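Local coordinates for uncharacterized protein (Bacteroides ovatus, PDB 4IPB), which is of unknown function but belongs to the PepSY-like family of putative beta-lactamase-inhibitor-like proteins, formerly grouped as DUF2874, at residues Asp63-Thr68 and Ala96-Lys101; Lys14-Ala19 and Val53-Asp58; Gly76-Trp81 and Gly119-Thr124. All blocks are in the same frame, centred on the assembly; numbering follows the deposited sequence.

Overall arrangement
From the N terminus, helix 6-15 runs into 14-19, and the chain then builds three antiparallel strands before 53-58 on the fourth closes contact 2. That closure is complete before the other two begin. Contact 1 opens at 63-68, leading into helix 67-75, and contact 3 opens at 76-81, just past that helix. Contact 1 closes at 96-101 on strand 97-104, contact 3 at 119-124 on the outermost strand 121-126, so these two cross. They also touch, T68 CG2 lying 4.0 Å from G119 N. All three reach the same eight-stranded antiparallel sheet; contacts 2 and 3 sit on opposite sides of the chain's centre, about 27 Å apart between centres.

Contact 1: residues Asp63-Thr68 and Ala96-Lys101; sequences DRLTPT and AIIVIK
L65 straddles two isoleucines of a sheet strand, one methyl for each, in the packing of a pre-helix loop on the antiparallel sheet of this PepSY-like protein: the turn ahead of helix 67-75 drops a single leucine onto one face of the sheet. CD2 of L65 meets CG2 of I98 at 3.7 Å, while CD1 of L65 reaches CD1 of I100 at a looser 4.1 Å. I98 and I100 are two residues apart on the strand, so their side chains leave on the same face, whereas I97 and V99 turn to the other, where they pack on F139 of helix 136-139.

The isoleucines present different methyls. In I98, CG2 stands opposite the backbone N (chi1 -65°), and chi2 bends CD1 out of line, leaving the short branch to touch L65. I100 has a similar first torsion but an extended chi2 of 177°, which carries its terminal CD1 out to the leucine instead. The contact is purely apolar, with I98 and I100 buried and L65 partly exposed; V86 and M88 of strand 82-90 continue the apolar surface, touching L65 and I98 respectively.

Polar groups of 63-68 work on the turn itself. R64 gives NH1 to the carbonyl of L59, and its contact with the D63 carboxylate is a long, charge-only one. T66 is the N-cap of helix 67-75. Its chi1 of 62° puts OG1 where it accepts the hydrogen bond from the backbone N of V69.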
# COMPACT_ATOMS: atom_id res chain seq x y z
N ASP A 63 15.31 2.35 3.42
CA ASP A 63 15.68 3.31 4.45
C ASP A 63 14.45 3.80 5.25
O ASP A 63 14.60 4.28 6.37
CB ASP A 63 16.48 4.46 3.85
CG ASP A 63 15.78 5.12 2.68
OD1 ASP A 63 15.52 4.45 1.65
OD2 ASP A 63 15.48 6.34 2.80
N ARG A 64 13.26 3.69 4.66
CA ARG A 64 12.02 4.15 5.32
C ARG A 64 11.44 3.13 6.27
O ARG A 64 10.50 3.44 7.00
CB ARG A 64 10.95 4.52 4.28
CG ARG A 64 10.98 5.97 3.84
CD ARG A 64 12.09 6.31 2.91
NE ARG A 64 12.08 7.75 2.66
CZ ARG A 64 11.39 8.37 1.69
NH1 ARG A 64 10.62 7.70 0.83
NH2 ARG A 64 11.48 9.70 1.59
N LEU A 65 11.97 1.91 6.26
CA LEU A 65 11.52 0.87 7.20
C LEU A 65 12.03 1.07 8.60
O LEU A 65 13.11 1.64 8.78
CB LEU A 65 11.94 -0.51 6.75
CG LEU A 65 11.47 -0.93 5.37
CD1 LEU A 65 12.19 -2.19 4.98
CD2 LEU A 65 9.97 -1.13 5.38
N THR A 66 11.28 0.58 9.60
CA THR A 66 11.79 0.47 10.94
C THR A 66 12.97 -0.49 10.96
O THR A 66 13.08 -1.39 10.11
CB THR A 66 10.74 -0.05 11.93
OG1 THR A 66 10.32 -1.38 11.57
CG2 THR A 66 9.53 0.86 11.94
N PRO A 67 13.84 -0.37 11.96
CA PRO A 67 14.89 -1.34 12.06
C PRO A 67 14.38 -2.78 12.12
O PRO A 67 15.01 -3.68 11.55
CB PRO A 67 15.63 -0.92 13.35
CG PRO A 67 15.37 0.54 13.47
CD PRO A 67 13.99 0.75 12.91
N THR A 68 13.27 -3.00 12.81
CA THR A 68 12.75 -4.35 13.00
C THR A 68 12.41 -4.99 11.67
O THR A 68 12.79 -6.15 11.42
CB THR A 68 11.54 -4.35 13.96
OG1 THR A 68 11.99 -3.97 15.27
CG2 THR A 68 10.95 -5.73 14.07
N ALA A 96 -1.24 -3.45 10.63
CA ALA A 96 -0.54 -2.96 9.46
C ALA A 96 0.31 -4.04 8.82
O ALA A 96 0.79 -4.96 9.44
CB ALA A 96 0.33 -1.76 9.79
N ILE A 97 0.52 -3.88 7.52
CA ILE A 97 1.32 -4.78 6.69
C ILE A 97 2.29 -3.93 5.87
O ILE A 97 1.92 -2.91 5.33
CB ILE A 97 0.46 -5.55 5.69
CG1 ILE A 97 -0.56 -6.39 6.40
CG2 ILE A 97 1.36 -6.47 4.84
CD1 ILE A 97 -1.66 -6.98 5.51
N ILE A 98 3.54 -4.37 5.81
CA ILE A 98 4.53 -3.77 4.97
C ILE A 98 4.73 -4.67 3.75
O ILE A 98 5.02 -5.85 3.88
CB ILE A 98 5.88 -3.61 5.70
CG1 ILE A 98 5.79 -2.64 6.87
CG2 ILE A 98 6.92 -3.07 4.71
CD1 ILE A 98 5.31 -3.25 8.16
N VAL A 99 4.53 -4.12 2.56
CA VAL A 99 4.63 -4.90 1.33
C VAL A 99 5.88 -4.41 0.64
O VAL A 99 5.99 -3.23 0.27
CB VAL A 99 3.40 -4.77 0.42
CG1 VAL A 99 3.59 -5.64 -0.78
CG2 VAL A 99 2.14 -5.18 1.16
N ILE A 100 6.82 -5.33 0.46
CA ILE A 100 8.06 -5.01 -0.27
C ILE A 100 8.01 -5.74 -1.59
O ILE A 100 7.88 -6.96 -1.60
CB ILE A 100 9.32 -5.40 0.51
CG1 ILE A 100 9.25 -4.82 1.93
CG2 ILE A 100 10.56 -4.97 -0.26
CD1 ILE A 100 10.43 -5.21 2.82
N LYS A 101 8.09 -4.99 -2.70
CA LYS A 101 8.13 -5.58 -4.02
C LYS A 101 9.58 -5.71 -4.46
O LYS A 101 10.32 -4.72 -4.49
CB LYS A 101 7.35 -4.76 -5.03
CG LYS A 101 7.20 -5.45 -6.37
CD LYS A 101 6.41 -4.59 -7.32
CE LYS A 101 6.27 -5.28 -8.65
NZ LYS A 101 5.83 -4.33 -9.71

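Contact 2: residues Lys14-Ala19 and Val53-Asp58; sequences KMYPKA and VMTLTD. With GOL (glycerol), chain D.
A glycerol hydroxyl, probably left from the crystallisation liquor, bridges Y16 and T55: its O3 is hydrogen-bonded to Y16 OH and to T55 OG1, each at 2.6 Å. The protein atoms themselves barely meet, Y16 OH approaching T55 CG2 at 4.1 Å. This is a helix-on-sheet contact of the PepSY-like fold, in which the C-terminal end of helix 6-15 and the turn after it face strand 52-58 of the antiparallel sheet; the direct contact is thin, and the glycerol fills in between the side chains.

Three side chains converge on the glycerol oxygen. O3 lies at the edge of the Y16 ring, near its plane, close to the phenol oxygen. M15, a selenomethionine, arrives from the helix end; a bend at its last torsion (chi3 73°) swings CE round until it sits 3.3 Å from O3. From the strand, T55 offers its hydroxyl, with W52 NE1 as a second hydrogen-bonding partner of OG1, while a carboxylate oxygen of E90 on the next strand also hydrogen-bonds the glycerol.

Y16 is held on its own side by F35, whose ring it meets edge-to-face, and by V44. Its chain has just left the helix and enters a type I turn closed by A19 N on Y16 O. In strand 52-58, V53 and M54 both face W45, a classic beta bulge just before T55. Beyond the bulge, T55 has chi1 -68°, which sets CG2 opposite the backbone N and leaves OG1 beside that N, 2.6 Å from glycerol O3.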
# COMPACT_ATOMS: atom_id res chain seq x y z
N LYS A 14 -11.85 15.42 6.13
CA LYS A 14 -11.43 15.40 7.54
C LYS A 14 -10.07 14.74 7.77
O LYS A 14 -9.25 15.26 8.58
CB LYS A 14 -12.49 14.74 8.38
CG LYS A 14 -13.77 15.56 8.41
CD LYS A 14 -14.75 14.94 9.37
CE LYS A 14 -15.91 15.89 9.52
NZ LYS A 14 -16.87 15.60 8.42
N MSE A 15 -9.79 13.67 7.04
CA MSE A 15 -8.50 12.96 7.15
C MSE A 15 -7.35 13.77 6.57
O MSE A 15 -6.23 13.74 7.12
CB MSE A 15 -8.58 11.60 6.46
CG MSE A 15 -9.49 10.68 7.18
SE MSE A 15 -9.48 8.92 6.37
CE MSE A 15 -7.84 8.28 6.89
N TYR A 16 -7.57 14.38 5.40
CA TYR A 16 -6.55 15.03 4.63
C TYR A 16 -7.01 16.40 4.14
O TYR A 16 -7.20 16.63 2.93
CB TYR A 16 -6.16 14.15 3.43
CG TYR A 16 -5.50 12.87 3.90
CD1 TYR A 16 -4.19 12.87 4.31
CD2 TYR A 16 -6.17 11.70 3.91
CE1 TYR A 16 -3.58 11.73 4.73
CE2 TYR A 16 -5.59 10.56 4.41
CZ TYR A 16 -4.30 10.59 4.81
OH TYR A 16 -3.67 9.45 5.31
N PRO A 17 -7.19 17.35 5.09
CA PRO A 17 -7.77 18.65 4.75
C PRO A 17 -6.95 19.45 3.74
O PRO A 17 -7.50 20.29 3.01
CB PRO A 17 -7.87 19.36 6.11
CG PRO A 17 -6.94 18.65 7.00
CD PRO A 17 -7.04 17.21 6.55
N LYS A 18 -5.64 19.20 3.68
CA LYS A 18 -4.76 19.99 2.81
C LYS A 18 -4.41 19.28 1.49
O LYS A 18 -3.69 19.84 0.65
CB LYS A 18 -3.48 20.35 3.55
CG LYS A 18 -3.75 21.13 4.83
CD LYS A 18 -4.79 22.24 4.59
CE LYS A 18 -4.46 23.50 5.36
NZ LYS A 18 -4.14 23.31 6.80
N ALA A 19 -4.91 18.07 1.29
CA ALA A 19 -4.64 17.37 0.03
C ALA A 19 -5.19 18.15 -1.15
O ALA A 19 -6.26 18.71 -1.06
CB ALA A 19 -5.29 16.01 0.05
N VAL A 53 -11.42 2.53 5.06
CA VAL A 53 -11.06 1.10 5.09
C VAL A 53 -9.58 0.75 5.04
O VAL A 53 -9.21 -0.30 5.56
CB VAL A 53 -11.89 0.28 4.13
CG1 VAL A 53 -13.37 0.39 4.54
CG2 VAL A 53 -11.62 0.61 2.70
N MSE A 54 -8.78 1.57 4.39
CA MSE A 54 -7.29 1.35 4.35
C MSE A 54 -6.58 2.53 3.74
O MSE A 54 -7.12 3.21 2.83
CB MSE A 54 -6.87 0.03 3.70
CG MSE A 54 -7.24 -0.08 2.27
SE MSE A 54 -6.57 -1.80 1.52
CE MSE A 54 -7.02 -1.47 -0.26
N THR A 55 -5.31 2.70 4.13
CA THR A 55 -4.45 3.63 3.50
C THR A 55 -3.16 2.91 3.14
O THR A 55 -2.58 2.20 3.97
CB THR A 55 -4.13 4.77 4.47
OG1 THR A 55 -5.32 5.54 4.69
CG2 THR A 55 -3.04 5.68 3.89
N LEU A 56 -2.71 3.16 1.92
CA LEU A 56 -1.45 2.63 1.41
C LEU A 56 -0.52 3.79 1.11
O LEU A 56 -0.86 4.71 0.33
CB LEU A 56 -1.66 1.77 0.20
CG LEU A 56 -2.48 0.53 0.43
CD1 LEU A 56 -3.97 0.75 0.30
CD2 LEU A 56 -2.06 -0.58 -0.49
N THR A 57 0.66 3.78 1.74
CA THR A 57 1.62 4.84 1.58
C THR A 57 2.88 4.27 0.91
O THR A 57 3.42 3.27 1.36
CB THR A 57 2.06 5.47 2.91
OG1 THR A 57 0.90 5.96 3.63
CG2 THR A 57 3.02 6.62 2.72
N ASP A 58 3.30 4.91 -0.17
CA ASP A 58 4.46 4.46 -0.90
C ASP A 58 5.72 5.00 -0.25
O ASP A 58 6.06 6.19 -0.42
CB ASP A 58 4.41 5.01 -2.32
CG ASP A 58 3.18 4.52 -3.13
OD1 ASP A 58 2.64 3.46 -2.84
OD2 ASP A 58 2.80 5.21 -4.10
C1 GOL D . -3.71 5.74 9.63
O1 GOL D . -3.25 6.79 10.49
C2 GOL D . -3.63 6.12 8.15
O2 GOL D . -2.32 6.59 7.79
C3 GOL D . -4.68 7.18 7.85
O3 GOL D . -4.74 7.36 6.44

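Contact 3: residues Gly76-Trp81 and Gly119-Thr124; sequences GPYANW and GILLKT
Y78 reaches across from its loop to L121 and T124, and these three carry nearly all of the contact. The edge of the phenol ring does the touching: CE2 of Y78 lies 4.2 Å from L121 CD2, which sits near the plane of the ring. Further out, Y78 OH comes within 4.0 Å of T124 CG2, the two side chains approaching from opposite directions.

The polar ends are joined by water, which is hydrogen-bonded to Y78 OH at 2.5 Å and to T124 OG1 at 2.7 Å. With chi1 at 73°, OG1 of T124 lies between the backbone N and the carbonyl carbon and turns to the water, while CG2, beside the N, faces the tyrosine.

Its own loop packs on the tyrosine too. CB of P77 sits over one face of the Y78 ring, 4.0 Å above the plane and offset toward the rim, and the edge away from L121 points into W81, with CD1 of Y78 over the centre of the indole. Two successive type I turns, 76-79 and 78-81, bring these residues together.

In the fold, this is surface packing that ties the connection between helix 67-75 and strand 82-90 to the outermost strand, 121-126. It passes across the sheet between them: Y78 also rests on V102 of strand 97-104, and L113 of strand 107-115 is touched by Y78, L121 and T124 alike.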
# COMPACT_ATOMS: atom_id res chain seq x y z
N GLY A 76 16.54 -12.40 5.57
CA GLY A 76 15.64 -13.34 4.91
C GLY A 76 16.12 -13.70 3.50
O GLY A 76 17.15 -13.27 3.05
N PRO A 77 15.32 -14.50 2.77
CA PRO A 77 15.74 -15.00 1.45
C PRO A 77 15.90 -14.00 0.32
O PRO A 77 16.56 -14.30 -0.67
CB PRO A 77 14.66 -16.03 1.09
CG PRO A 77 13.76 -16.15 2.28
CD PRO A 77 14.03 -15.03 3.23
N TYR A 78 15.30 -12.83 0.48
CA TYR A 78 15.29 -11.80 -0.56
C TYR A 78 16.26 -10.65 -0.24
O TYR A 78 16.25 -9.65 -0.92
CB TYR A 78 13.86 -11.27 -0.72
CG TYR A 78 12.91 -12.38 -1.00
CD1 TYR A 78 12.79 -12.90 -2.26
CD2 TYR A 78 12.21 -12.98 0.04
CE1 TYR A 78 11.96 -13.97 -2.52
CE2 TYR A 78 11.39 -14.06 -0.20
CZ TYR A 78 11.25 -14.53 -1.48
OH TYR A 78 10.44 -15.60 -1.69
N ALA A 79 17.08 -10.84 0.79
CA ALA A 79 18.05 -9.83 1.27
C ALA A 79 18.86 -9.16 0.16
O ALA A 79 19.10 -7.97 0.23
CB ALA A 79 18.99 -10.44 2.32
N ASN A 80 19.23 -9.92 -0.87
CA ASN A 80 20.04 -9.38 -1.95
C ASN A 80 19.28 -9.05 -3.24
O ASN A 80 19.88 -8.72 -4.26
CB ASN A 80 21.19 -10.35 -2.25
CG ASN A 80 22.12 -10.53 -1.06
OD1 ASN A 80 22.44 -9.57 -0.36
ND2 ASN A 80 22.52 -11.76 -0.80
N TRP A 81 17.96 -9.09 -3.20
CA TRP A 81 17.13 -8.75 -4.34
C TRP A 81 17.03 -7.21 -4.48
O TRP A 81 17.28 -6.47 -3.53
CB TRP A 81 15.74 -9.40 -4.16
CG TRP A 81 15.75 -10.89 -4.47
CD1 TRP A 81 16.58 -11.83 -3.98
CD2 TRP A 81 14.86 -11.56 -5.36
NE1 TRP A 81 16.28 -13.07 -4.52
CE2 TRP A 81 15.23 -12.92 -5.39
CE3 TRP A 81 13.81 -11.12 -6.18
CZ2 TRP A 81 14.56 -13.86 -6.18
CZ3 TRP A 81 13.18 -12.04 -6.98
CH2 TRP A 81 13.55 -13.40 -6.95
N GLY A 119 8.33 -7.89 11.90
CA GLY A 119 9.32 -8.44 10.99
C GLY A 119 9.05 -9.87 10.54
O GLY A 119 9.94 -10.50 9.96
N ILE A 120 7.81 -10.35 10.72
CA ILE A 120 7.49 -11.72 10.28
C ILE A 120 7.08 -11.66 8.81
O ILE A 120 6.23 -10.86 8.44
CB ILE A 120 6.38 -12.35 11.14
CG1 ILE A 120 6.79 -12.39 12.62
CG2 ILE A 120 6.01 -13.71 10.57
CD1 ILE A 120 8.03 -13.16 12.93
N LEU A 121 7.69 -12.51 7.99
CA LEU A 121 7.29 -12.65 6.62
C LEU A 121 6.11 -13.61 6.58
O LEU A 121 6.30 -14.79 6.76
CB LEU A 121 8.43 -13.14 5.71
CG LEU A 121 8.12 -13.33 4.24
CD1 LEU A 121 7.55 -12.05 3.60
CD2 LEU A 121 9.37 -13.79 3.48
N LEU A 122 4.91 -13.08 6.38
CA LEU A 122 3.70 -13.88 6.43
C LEU A 122 3.49 -14.73 5.15
O LEU A 122 3.01 -15.84 5.21
CB LEU A 122 2.46 -12.93 6.62
CG LEU A 122 2.21 -12.44 8.06
CD1 LEU A 122 0.99 -11.52 8.01
CD2 LEU A 122 2.06 -13.53 9.07
N LYS A 123 3.79 -14.13 4.02
CA LYS A 123 3.52 -14.71 2.70
C LYS A 123 4.19 -13.88 1.62
O LYS A 123 4.60 -12.76 1.88
CB LYS A 123 2.01 -14.75 2.44
CG LYS A 123 1.37 -13.39 2.33
CD LYS A 123 -0.12 -13.49 2.11
CE LYS A 123 -0.74 -12.11 1.95
NZ LYS A 123 -2.17 -12.29 1.64
N THR A 124 4.33 -14.50 0.45
CA THR A 124 4.80 -13.82 -0.75
C THR A 124 3.90 -14.23 -1.91
O THR A 124 3.21 -15.26 -1.87
CB THR A 124 6.23 -14.15 -1.12
OG1 THR A 124 6.28 -15.46 -1.64
CG2 THR A 124 7.18 -14.03 0.08
O HOH W 1 8.44 -15.83 -3.21